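Local coordinates for protein ancestral D-type dye decolorizing peroxidase (Geotrichum candidum, PDB 7ANV) that probably uses a bound haem and hydrogen peroxide to oxidise dyes and other electron donors, as dye-decolorizing peroxidases do, at residues A[200-205]-A[345-350]; A[218-223]-A[362-367]; A[301-304]-A[310-313]. One frame throughout, in Å; residues are numbered along the deposited sequence.

Contact 1: A[200-205]-A[345-350]. With HEM (protoporphyrin IX containing Fe), chain B.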
loop_
_atom_site.group_PDB
_atom_site.type_symbol
_atom_site.label_atom_id
_atom_site.label_comp_id
_atom_site.label_asym_id
_atom_site.label_seq_id
_atom_site.Cartn_x
_atom_site.Cartn_y
_atom_site.Cartn_z
ATOM N N GLY A 200 0.027 8.291 -4.362
ATOM C CA GLY A 200 0.441 8.992 -3.141
ATOM C C GLY A 200 -0.363 10.261 -2.899
ATOM O O GLY A 200 0.129 11.113 -2.195
ATOM N N ILE A 201 -1.591 10.369 -3.411
ATOM C CA ILE A 201 -2.385 11.602 -3.236
ATOM C C ILE A 201 -3.094 11.567 -1.882
ATOM O O ILE A 201 -3.049 12.581 -1.202
ATOM C CB ILE A 201 -3.357 11.775 -4.411
ATOM C CG1 ILE A 201 -2.552 11.921 -5.703
ATOM C CG2 ILE A 201 -4.320 12.918 -4.153
ATOM C CD1 ILE A 201 -3.395 11.890 -6.953
ATOM N N SER A 202 -3.840 10.499 -1.619
ATOM C CA SER A 202 -4.809 10.425 -0.506
ATOM C C SER A 202 -4.224 9.592 0.627
ATOM O O SER A 202 -4.131 8.355 0.485
ATOM C CB SER A 202 -6.136 9.886 -0.954
ATOM O OG SER A 202 -7.068 9.944 0.131
ATOM N N GLN A 203 -3.993 10.238 1.761
ATOM C CA GLN A 203 -3.542 9.554 2.993
ATOM C C GLN A 203 -4.404 10.119 4.100
ATOM O O GLN A 203 -4.809 11.273 4.022
ATOM C CB GLN A 203 -2.103 9.892 3.333
ATOM C CG GLN A 203 -1.103 9.546 2.227
ATOM C CD GLN A 203 -0.588 8.133 2.207
ATOM O OE1 GLN A 203 -1.193 7.219 2.756
ATOM N NE2 GLN A 203 0.626 8.014 1.673
ATOM N N PRO A 204 -4.618 9.364 5.183
ATOM C CA PRO A 204 -5.355 9.902 6.326
ATOM C C PRO A 204 -4.492 10.984 6.973
ATOM O O PRO A 204 -3.248 10.894 7.039
ATOM C CB PRO A 204 -5.569 8.651 7.187
ATOM C CG PRO A 204 -4.363 7.787 6.858
ATOM C CD PRO A 204 -4.168 7.983 5.370
ATOM N N ALA A 205 -5.146 12.022 7.479
ATOM C CA ALA A 205 -4.452 13.062 8.259
ATOM C C ALA A 205 -4.390 12.581 9.700
ATOM O O ALA A 205 -5.414 12.537 10.377
ATOM C CB ALA A 205 -5.196 14.385 8.134
ATOM N N LYS A 345 -13.491 1.531 -3.464
ATOM C CA LYS A 345 -13.401 0.284 -2.661
ATOM C C LYS A 345 -12.521 0.510 -1.422
ATOM O O LYS A 345 -12.899 0.025 -0.375
ATOM C CB LYS A 345 -12.800 -0.825 -3.520
ATOM C CG LYS A 345 -13.761 -1.404 -4.535
ATOM C CD LYS A 345 -14.805 -2.313 -3.865
ATOM C CE LYS A 345 -15.227 -3.422 -4.796
ATOM N NZ LYS A 345 -16.382 -4.169 -4.251
ATOM N N THR A 346 -11.380 1.205 -1.548
ATOM C CA THR A 346 -10.348 1.204 -0.486
ATOM C C THR A 346 -10.564 2.344 0.519
ATOM O O THR A 346 -10.123 2.185 1.656
ATOM C CB THR A 346 -8.940 1.192 -1.081
ATOM O OG1 THR A 346 -8.787 2.400 -1.804
ATOM C CG2 THR A 346 -8.766 -0.021 -1.964
ATOM N N ASN A 347 -11.244 3.403 0.107
ATOM C CA ASN A 347 -11.698 4.509 0.988
ATOM C C ASN A 347 -13.116 4.890 0.575
ATOM O O ASN A 347 -13.297 5.714 -0.326
ATOM C CB ASN A 347 -10.754 5.712 0.911
ATOM C CG ASN A 347 -11.245 6.816 1.808
ATOM O OD1 ASN A 347 -12.277 6.688 2.504
ATOM N ND2 ASN A 347 -10.592 7.936 1.717
ATOM N N PRO A 348 -14.139 4.225 1.150
ATOM C CA PRO A 348 -15.545 4.402 0.735
ATOM C C PRO A 348 -16.139 5.797 0.981
ATOM O O PRO A 348 -17.202 6.091 0.394
ATOM C CB PRO A 348 -16.301 3.351 1.542
ATOM C CG PRO A 348 -15.241 2.293 1.792
ATOM C CD PRO A 348 -13.984 3.083 2.073
ATOM N N ARG A 349 -15.449 6.652 1.750
ATOM C CA ARG A 349 -15.914 8.047 2.015
ATOM C C ARG A 349 -17.388 7.990 2.417
ATOM O O ARG A 349 -17.728 7.216 3.356
ATOM C CB ARG A 349 -15.558 8.939 0.819
ATOM C CG ARG A 349 -14.069 8.979 0.500
ATOM C CD ARG A 349 -13.668 10.022 -0.564
ATOM N NE ARG A 349 -12.271 9.803 -0.885
ATOM C CZ ARG A 349 -11.323 10.715 -0.939
ATOM N NH1 ARG A 349 -11.623 12.001 -0.845
ATOM N NH2 ARG A 349 -10.079 10.329 -1.206
ATOM N N ALA A 350 -18.282 8.744 1.759
ATOM C CA ALA A 350 -19.681 8.871 2.215
ATOM C C ALA A 350 -20.440 7.548 2.047
ATOM O O ALA A 350 -21.512 7.433 2.595
ATOM C CB ALA A 350 -20.392 9.996 1.508
HETATM C CHA HEM B . -5.072 4.589 -3.874
HETATM C CHB HEM B . -3.026 2.002 -7.422
HETATM C CHC HEM B . -2.783 -1.860 -4.409
HETATM C CHD HEM B . -5.194 0.674 -1.054
HETATM C C1A HEM B . -4.523 4.208 -5.085
HETATM C C2A HEM B . -4.373 5.060 -6.207
HETATM C C3A HEM B . -3.816 4.337 -7.213
HETATM C C4A HEM B . -3.587 3.028 -6.705
HETATM C CMA HEM B . -3.445 4.826 -8.604
HETATM C CAA HEM B . -4.830 6.511 -6.315
HETATM C CBA HEM B . -3.918 7.532 -5.658
HETATM C CGA HEM B . -4.424 8.058 -4.345
HETATM O O1A HEM B . -5.615 8.303 -4.081
HETATM O O2A HEM B . -3.611 8.285 -3.508
HETATM C C1B HEM B . -2.785 0.721 -6.889
HETATM C C2B HEM B . -2.121 -0.324 -7.606
HETATM C C3B HEM B . -2.024 -1.403 -6.777
HETATM C C4B HEM B . -2.659 -0.992 -5.495
HETATM C CMB HEM B . -1.622 -0.261 -9.024
HETATM C CAB HEM B . -1.395 -2.730 -6.980
HETATM C CBB HEM B . -0.424 -3.001 -7.887
HETATM C C1C HEM B . -3.450 -1.520 -3.222
HETATM C C2C HEM B . -3.702 -2.376 -2.138
HETATM C C3C HEM B . -4.420 -1.645 -1.208
HETATM C C4C HEM B . -4.583 -0.336 -1.736
HETATM C CMC HEM B . -3.258 -3.828 -2.040
HETATM C CAC HEM B . -4.971 -2.027 0.094
HETATM C CBC HEM B . -5.250 -3.282 0.414
HETATM C C1D HEM B . -5.286 1.969 -1.564
HETATM C C2D HEM B . -5.867 3.043 -0.741
HETATM C C3D HEM B . -5.845 4.127 -1.545
HETATM C C4D HEM B . -5.253 3.703 -2.834
HETATM C CMD HEM B . -6.393 3.018 0.691
HETATM C CAD HEM B . -6.325 5.518 -1.188
HETATM C CBD HEM B . -7.842 5.694 -1.370
HETATM C CGD HEM B . -8.305 7.033 -0.877
HETATM O O1D HEM B . -9.072 7.668 -1.644
HETATM O O2D HEM B . -7.984 7.470 0.258
HETATM N NA HEM B . -4.025 2.950 -5.397
HETATM N NB HEM B . -3.062 0.286 -5.650
HETATM N NC HEM B . -4.030 -0.292 -2.992
HETATM N ND HEM B . -4.965 2.374 -2.816
HETATM FE FE HEM B . -4.096 1.371 -4.215
#
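Ser202 turns OG anti to its own nitrogen (chi1 -175°), toward the haem propionate that Arg349 reaches from the other segment with a chain extended from CG to NE. The two side chains come close at this carboxylate, Ser202 OG lying 3.3 Å from Arg349 NH2, and both also bond the haem. Ser202 OG donates to HEM O2D at 2.6 Å, a short bond. Arg349 NH2 donates to the other oxygen, HEM O1D, at 2.9 Å (166°), which meets the guanidinium at its edge and in its plane. Asn347 adds a second bond to the first oxygen, with ND2 3.0 Å from HEM O2D. Three side chains thus hold both oxygens of one propionate, and Asn347 is steadied in turn by an Asx turn: Arg349 N donates to Asn347 OD1 at 3.3 Å from above the carbonyl plane. At the second propionate, main-chain N-H groups of Ser202 (N to HEM O2A 2.9 Å, 173°) and Ile201 both donate to HEM O2A, an oxygen that also takes a bond from Arg367. The main partner of Arg349 is Asn319, whose OD1 bonds NH2; NH1 bonds the carbonyl of Phe321, whose ring the arginine meets in a cation-pi contact. Gly200 is the last residue of the GXXDG motif of dye-decolorizing peroxidases, and the contact belongs to the propionate end of their haem pocket. Segment 200-205 runs from this loop into strand 205-206, whereas 345-350 leaves helix 342-346, which packs Thr346 against helix 405-413.

Contact 2: A[218-223]-A[362-367]; sequences APVRPG and SRRIIR. With HEM (protoporphyrin IX containing Fe), chain B; OXY (oxygen molecule), chain K.
The contact between Val220 and Arg364 lies beside the distal half of the haem pocket, where segment 362-367 carries an arginine at the iron's oxygen-binding face. Val220 and Arg364 cross at about a right angle, CG1 of Val220 resting 3.7 Å from CG of Arg364. Bends at chi2 (-58°) and chi3 (-59°) fold the arginine back, and Ala218 CB then meets its guanidinium at the edge, in plane, 3.6 Å from Arg364 NH1. One water ties the same two residues together: it accepts from Ala218 N at 2.8 Å and from Arg364 NH1 at 3.1 Å. The positive guanidinium also stands near a haem propionate and probably helps to balance its charge. Three residues on, Arg367 lays its guanidinium over pyrrole D, with HEM C4D 3.4 Å from the guanidinium plane and offset toward its rim. Its NH2 donates to propionate oxygen HEM O2A at 2.8 Å. NH1 gives OXY O1 a weak bond, and that oxygen is bound to the haem iron at 2.2 Å. This ligand occupies the side on which peroxide is expected to bind, consistent with the distal arginine of the family. Asp199, of the GXXDG motif, forms a salt bridge with Arg367 NH1, while NH2 also bonds the carbonyl of Ser202; together they fix the rotation of the guanidinium. Strand 219-220 pairs in parallel with 205-206, and Val220 also touches Glu361 of helix 357-361. On the other side of the contact, the chain leaves Arg364 to enter strand 366-372, an outer strand of an antiparallel four-stranded sheet, beside strand 391-398.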
loop_
_atom_site.group_PDB
_atom_site.type_symbol
_atom_site.label_atom_id
_atom_site.label_comp_id
_atom_site.label_asym_id
_atom_site.label_seq_id
_atom_site.Cartn_x
_atom_site.Cartn_y
_atom_site.Cartn_z
ATOM N N ALA A 218 -9.667 13.306 5.542
ATOM C CA ALA A 218 -10.254 13.001 6.867
ATOM C C ALA A 218 -9.158 12.825 7.911
ATOM O O ALA A 218 -8.140 12.163 7.647
ATOM C CB ALA A 218 -11.111 11.766 6.762
ATOM N N PRO A 219 -9.335 13.421 9.106
ATOM C CA PRO A 219 -8.401 13.264 10.210
ATOM C C PRO A 219 -8.729 11.933 10.895
ATOM O O PRO A 219 -9.898 11.520 10.877
ATOM C CB PRO A 219 -8.654 14.473 11.127
ATOM C CG PRO A 219 -9.779 15.246 10.479
ATOM C CD PRO A 219 -10.439 14.332 9.468
ATOM N N VAL A 220 -7.698 11.268 11.409
ATOM C CA VAL A 220 -7.842 10.017 12.191
ATOM C C VAL A 220 -7.085 10.224 13.499
ATOM O O VAL A 220 -6.060 10.935 13.508
ATOM C CB VAL A 220 -7.363 8.769 11.432
ATOM C CG1 VAL A 220 -8.074 8.620 10.090
ATOM C CG2 VAL A 220 -5.859 8.752 11.246
ATOM N N ARG A 221 -7.587 9.606 14.562
ATOM C CA ARG A 221 -6.867 9.593 15.835
ATOM C C ARG A 221 -5.562 8.829 15.632
ATOM O O ARG A 221 -5.461 7.909 14.817
ATOM C CB ARG A 221 -7.769 8.994 16.911
ATOM C CG ARG A 221 -8.974 9.880 17.186
ATOM C CD ARG A 221 -9.676 9.343 18.421
ATOM N NE ARG A 221 -10.362 8.118 18.112
ATOM C CZ ARG A 221 -11.026 7.374 19.004
ATOM N NH1 ARG A 221 -11.025 7.685 20.290
ATOM N NH2 ARG A 221 -11.618 6.272 18.601
ATOM N N PRO A 222 -4.504 9.250 16.334
ATOM C CA PRO A 222 -3.161 8.714 16.071
ATOM C C PRO A 222 -3.081 7.197 16.229
ATOM O O PRO A 222 -2.276 6.571 15.539
ATOM C CB PRO A 222 -2.264 9.429 17.077
ATOM C CG PRO A 222 -3.231 9.948 18.136
ATOM C CD PRO A 222 -4.503 10.282 17.381
ATOM N N GLY A 223 -3.889 6.632 17.137
ATOM C CA GLY A 223 -3.913 5.192 17.434
ATOM C C GLY A 223 -4.529 4.347 16.332
ATOM O O GLY A 223 -4.507 3.122 16.426
ATOM N N SER A 362 -11.315 3.844 11.546
ATOM C CA SER A 362 -10.534 2.637 11.969
ATOM C C SER A 362 -10.001 1.870 10.757
ATOM O O SER A 362 -9.155 0.970 10.953
ATOM C CB SER A 362 -11.329 1.724 12.864
ATOM O OG SER A 362 -12.472 1.261 12.178
ATOM N N ARG A 363 -10.546 2.128 9.557
ATOM C CA ARG A 363 -10.226 1.385 8.332
ATOM C C ARG A 363 -9.106 2.085 7.564
ATOM O O ARG A 363 -8.766 1.603 6.457
ATOM C CB ARG A 363 -11.436 1.259 7.403
ATOM C CG ARG A 363 -12.698 0.759 8.074
ATOM C CD ARG A 363 -12.420 -0.523 8.766
ATOM N NE ARG A 363 -13.670 -1.106 9.240
ATOM C CZ ARG A 363 -13.701 -2.154 10.045
ATOM N NH1 ARG A 363 -12.565 -2.712 10.417
ATOM N NH2 ARG A 363 -14.855 -2.637 10.483
ATOM N N ARG A 364 -8.563 3.192 8.061
ATOM C CA ARG A 364 -7.598 3.980 7.271
ATOM C C ARG A 364 -6.193 3.385 7.407
ATOM O O ARG A 364 -5.855 2.879 8.489
ATOM C CB ARG A 364 -7.624 5.449 7.693
ATOM C CG ARG A 364 -8.988 6.112 7.515
ATOM C CD ARG A 364 -9.478 6.052 6.089
ATOM N NE ARG A 364 -8.595 6.684 5.132
ATOM C CZ ARG A 364 -8.551 7.996 4.882
ATOM N NH1 ARG A 364 -9.342 8.836 5.540
ATOM N NH2 ARG A 364 -7.675 8.480 4.023
ATOM N N ILE A 365 -5.444 3.456 6.319
ATOM C CA ILE A 365 -4.021 3.014 6.267
ATOM C C ILE A 365 -3.158 4.140 5.712
ATOM O O ILE A 365 -3.656 5.010 4.957
ATOM C CB ILE A 365 -3.883 1.722 5.448
ATOM C CG1 ILE A 365 -4.296 1.909 3.995
ATOM C CG2 ILE A 365 -4.650 0.604 6.151
ATOM C CD1 ILE A 365 -4.000 0.727 3.109
ATOM N N ILE A 366 -1.891 4.120 6.095
ATOM C CA ILE A 366 -0.838 4.955 5.471
ATOM C C ILE A 366 -0.058 4.094 4.484
ATOM O O ILE A 366 0.423 3.020 4.886
ATOM C CB ILE A 366 0.061 5.543 6.569
ATOM C CG1 ILE A 366 -0.689 6.656 7.282
ATOM C CG2 ILE A 366 1.381 6.019 5.994
ATOM C CD1 ILE A 366 0.102 7.274 8.391
ATOM N N ARG A 367 0.044 4.540 3.253
ATOM C CA ARG A 367 0.699 3.791 2.161
ATOM C C ARG A 367 2.090 4.372 1.893
ATOM O O ARG A 367 2.225 5.601 1.836
ATOM C CB ARG A 367 -0.130 3.810 0.877
ATOM C CG ARG A 367 -1.459 3.078 1.073
ATOM C CD ARG A 367 -2.428 3.207 -0.076
ATOM N NE ARG A 367 -2.747 4.610 -0.274
ATOM C CZ ARG A 367 -2.527 5.319 -1.356
ATOM N NH1 ARG A 367 -1.997 4.788 -2.447
ATOM N NH2 ARG A 367 -2.828 6.602 -1.354
HETATM C CHA HEM B . -5.072 4.589 -3.874
HETATM C CHB HEM B . -3.026 2.002 -7.422
HETATM C CHC HEM B . -2.783 -1.860 -4.409
HETATM C CHD HEM B . -5.194 0.674 -1.054
HETATM C C1A HEM B . -4.523 4.208 -5.085
HETATM C C2A HEM B . -4.373 5.060 -6.207
HETATM C C3A HEM B . -3.816 4.337 -7.213
HETATM C C4A HEM B . -3.587 3.028 -6.705
HETATM C CMA HEM B . -3.445 4.826 -8.604
HETATM C CAA HEM B . -4.830 6.511 -6.315
HETATM C CBA HEM B . -3.918 7.532 -5.658
HETATM C CGA HEM B . -4.424 8.058 -4.345
HETATM O O1A HEM B . -5.615 8.303 -4.081
HETATM O O2A HEM B . -3.611 8.285 -3.508
HETATM C C1B HEM B . -2.785 0.721 -6.889
HETATM C C2B HEM B . -2.121 -0.324 -7.606
HETATM C C3B HEM B . -2.024 -1.403 -6.777
HETATM C C4B HEM B . -2.659 -0.992 -5.495
HETATM C CMB HEM B . -1.622 -0.261 -9.024
HETATM C CAB HEM B . -1.395 -2.730 -6.980
HETATM C CBB HEM B . -0.424 -3.001 -7.887
HETATM C C1C HEM B . -3.450 -1.520 -3.222
HETATM C C2C HEM B . -3.702 -2.376 -2.138
HETATM C C3C HEM B . -4.420 -1.645 -1.208
HETATM C C4C HEM B . -4.583 -0.336 -1.736
HETATM C CMC HEM B . -3.258 -3.828 -2.040
HETATM C CAC HEM B . -4.971 -2.027 0.094
HETATM C CBC HEM B . -5.250 -3.282 0.414
HETATM C C1D HEM B . -5.286 1.969 -1.564
HETATM C C2D HEM B . -5.867 3.043 -0.741
HETATM C C3D HEM B . -5.845 4.127 -1.545
HETATM C C4D HEM B . -5.253 3.703 -2.834
HETATM C CMD HEM B . -6.393 3.018 0.691
HETATM C CAD HEM B . -6.325 5.518 -1.188
HETATM C CBD HEM B . -7.842 5.694 -1.370
HETATM C CGD HEM B . -8.305 7.033 -0.877
HETATM O O1D HEM B . -9.072 7.668 -1.644
HETATM O O2D HEM B . -7.984 7.470 0.258
HETATM N NA HEM B . -4.025 2.950 -5.397
HETATM N NB HEM B . -3.062 0.286 -5.650
HETATM N NC HEM B . -4.030 -0.292 -2.992
HETATM N ND HEM B . -4.965 2.374 -2.816
HETATM FE FE HEM B . -4.096 1.371 -4.215
HETATM O O1 OXY K . -2.075 1.833 -3.380
HETATM O O2 OXY K . -0.884 1.669 -2.954
HETATM O O HOH W 1 -9.579 11.211 3.627
#

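Contact 3: A[301-304]-A[310-313]; sequences DITP and ELAK
An irregular turn of backbone at 301-304 faces the short helix 309-312, and the main chains come nearest at Thr303 and Leu311, whose CA atoms are 8.8 Å apart. Leu311 bridges that gap alone from the helix side. With CG anti to the backbone N (chi1 168°), its CD2 methyl is carried against two methyl branches of the loop. Ile302 CG2 touches Leu311 CD2 at 3.5 Å, a close apolar contact, and the two side chains lie obliquely to each other. From the next residue, Thr303 CG2 comes within 3.8 Å of Leu311 CD2, the threonine and leucine sliding past one another in opposite directions. Methyl groups make the closest approaches. The contact closes a short loop-to-helix turn in the C-terminal half of the peroxidase fold: five residues separate the segments, and the loop that follows helix 279-291 is folded back onto the helix it leads into. The polar branch of Thr303 serves the same turn, since OG1 is hydrogen-bonded to the carbonyl of Gln306 while CG2 faces the leucine. At the helix, Leu311 N bonds Asp308 OD1. The loop is pinned to the rest of the protein by Trp294 NE1 on Thr303 O and by Phe323 N on Asp301 OD2, and the nearest atoms of the Ile302 side chain and the haem are about 11 Å apart.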
loop_
_atom_site.group_PDB
_atom_site.type_symbol
_atom_site.label_atom_id
_atom_site.label_comp_id
_atom_site.label_asym_id
_atom_site.label_seq_id
_atom_site.Cartn_x
_atom_site.Cartn_y
_atom_site.Cartn_z
ATOM N N ASP A 301 -14.780 11.853 -9.328
ATOM C CA ASP A 301 -15.947 12.394 -8.594
ATOM C C ASP A 301 -16.015 13.907 -8.787
ATOM O O ASP A 301 -17.091 14.457 -8.635
ATOM C CB ASP A 301 -15.965 12.023 -7.123
ATOM C CG ASP A 301 -17.338 12.168 -6.474
ATOM O OD1 ASP A 301 -18.330 11.783 -7.122
ATOM O OD2 ASP A 301 -17.397 12.555 -5.291
ATOM N N ILE A 302 -14.895 14.563 -9.067
ATOM C CA ILE A 302 -14.874 16.018 -9.331
ATOM C C ILE A 302 -15.004 16.247 -10.831
ATOM O O ILE A 302 -15.784 17.164 -11.198
ATOM C CB ILE A 302 -13.640 16.687 -8.727
ATOM C CG1 ILE A 302 -13.618 16.484 -7.217
ATOM C CG2 ILE A 302 -13.617 18.151 -9.109
ATOM C CD1 ILE A 302 -12.503 17.181 -6.526
ATOM N N THR A 303 -14.272 15.490 -11.654
ATOM C CA THR A 303 -14.220 15.733 -13.120
ATOM C C THR A 303 -14.465 14.419 -13.836
ATOM O O THR A 303 -13.525 13.718 -14.164
ATOM C CB THR A 303 -12.955 16.488 -13.529
ATOM O OG1 THR A 303 -13.021 16.775 -14.940
ATOM C CG2 THR A 303 -11.666 15.812 -13.134
ATOM N N PRO A 304 -15.746 14.012 -13.981
ATOM C CA PRO A 304 -16.041 12.623 -14.335
ATOM C C PRO A 304 -15.739 12.269 -15.797
ATOM O O PRO A 304 -15.377 11.150 -16.057
ATOM C CB PRO A 304 -17.527 12.432 -14.026
ATOM C CG PRO A 304 -18.061 13.851 -13.943
ATOM C CD PRO A 304 -16.920 14.721 -13.452
ATOM N N GLU A 310 -4.850 20.768 -14.028
ATOM C CA GLU A 310 -4.643 21.845 -13.012
ATOM C C GLU A 310 -5.194 21.349 -11.674
ATOM O O GLU A 310 -4.524 21.534 -10.629
ATOM C CB GLU A 310 -5.279 23.174 -13.440
ATOM C CG GLU A 310 -4.725 23.733 -14.746
ATOM C CD GLU A 310 -5.502 24.875 -15.423
ATOM O OE1 GLU A 310 -4.849 25.721 -16.119
ATOM O OE2 GLU A 310 -6.765 24.915 -15.317
ATOM N N LEU A 311 -6.364 20.719 -11.696
ATOM C CA LEU A 311 -7.006 20.120 -10.499
ATOM C C LEU A 311 -6.076 19.043 -9.937
ATOM O O LEU A 311 -5.887 18.997 -8.711
ATOM C CB LEU A 311 -8.367 19.526 -10.893
ATOM C CG LEU A 311 -9.050 18.621 -9.863
ATOM C CD1 LEU A 311 -9.328 19.406 -8.602
ATOM C CD2 LEU A 311 -10.351 18.038 -10.417
ATOM N N ALA A 312 -5.563 18.173 -10.807
ATOM C CA ALA A 312 -4.748 17.010 -10.398
ATOM C C ALA A 312 -3.550 17.478 -9.570
ATOM O O ALA A 312 -3.180 16.778 -8.615
ATOM C CB ALA A 312 -4.328 16.225 -11.615
ATOM N N LYS A 313 -2.968 18.640 -9.887
ATOM C CA LYS A 313 -1.726 19.084 -9.196
ATOM C C LYS A 313 -2.038 19.841 -7.906
ATOM O O LYS A 313 -1.083 20.194 -7.224
ATOM C CB LYS A 313 -0.890 20.013 -10.087
ATOM C CG LYS A 313 -0.329 19.352 -11.329
ATOM C CD LYS A 313 0.264 20.349 -12.296
ATOM C CE LYS A 313 1.192 19.712 -13.312
ATOM N NZ LYS A 313 0.866 20.180 -14.685
#

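Contacts 1 and 2 are neighbours, their centres about 9 Å apart, and both touch the haem; contact 3 stands further out, about 22 Å between its centre and that of the chain, against 12 and 13 Å for the others. Contact 1 is buried and contact 2 only partly; contact 3 is apolar and, though farther out, largely buried. Charge and hydrogen bonding dominate contact 1, while contact 2 mixes aliphatic packing with a water bridge. The first two are stitched together directly: Ala205 pairs with Val220, and Ser202 bonds Arg367. Contact 3 is nested in sequence inside the loops closed by both, and it approaches contact 1 through Asn318, which bonds Ala312 and packs on Ile201.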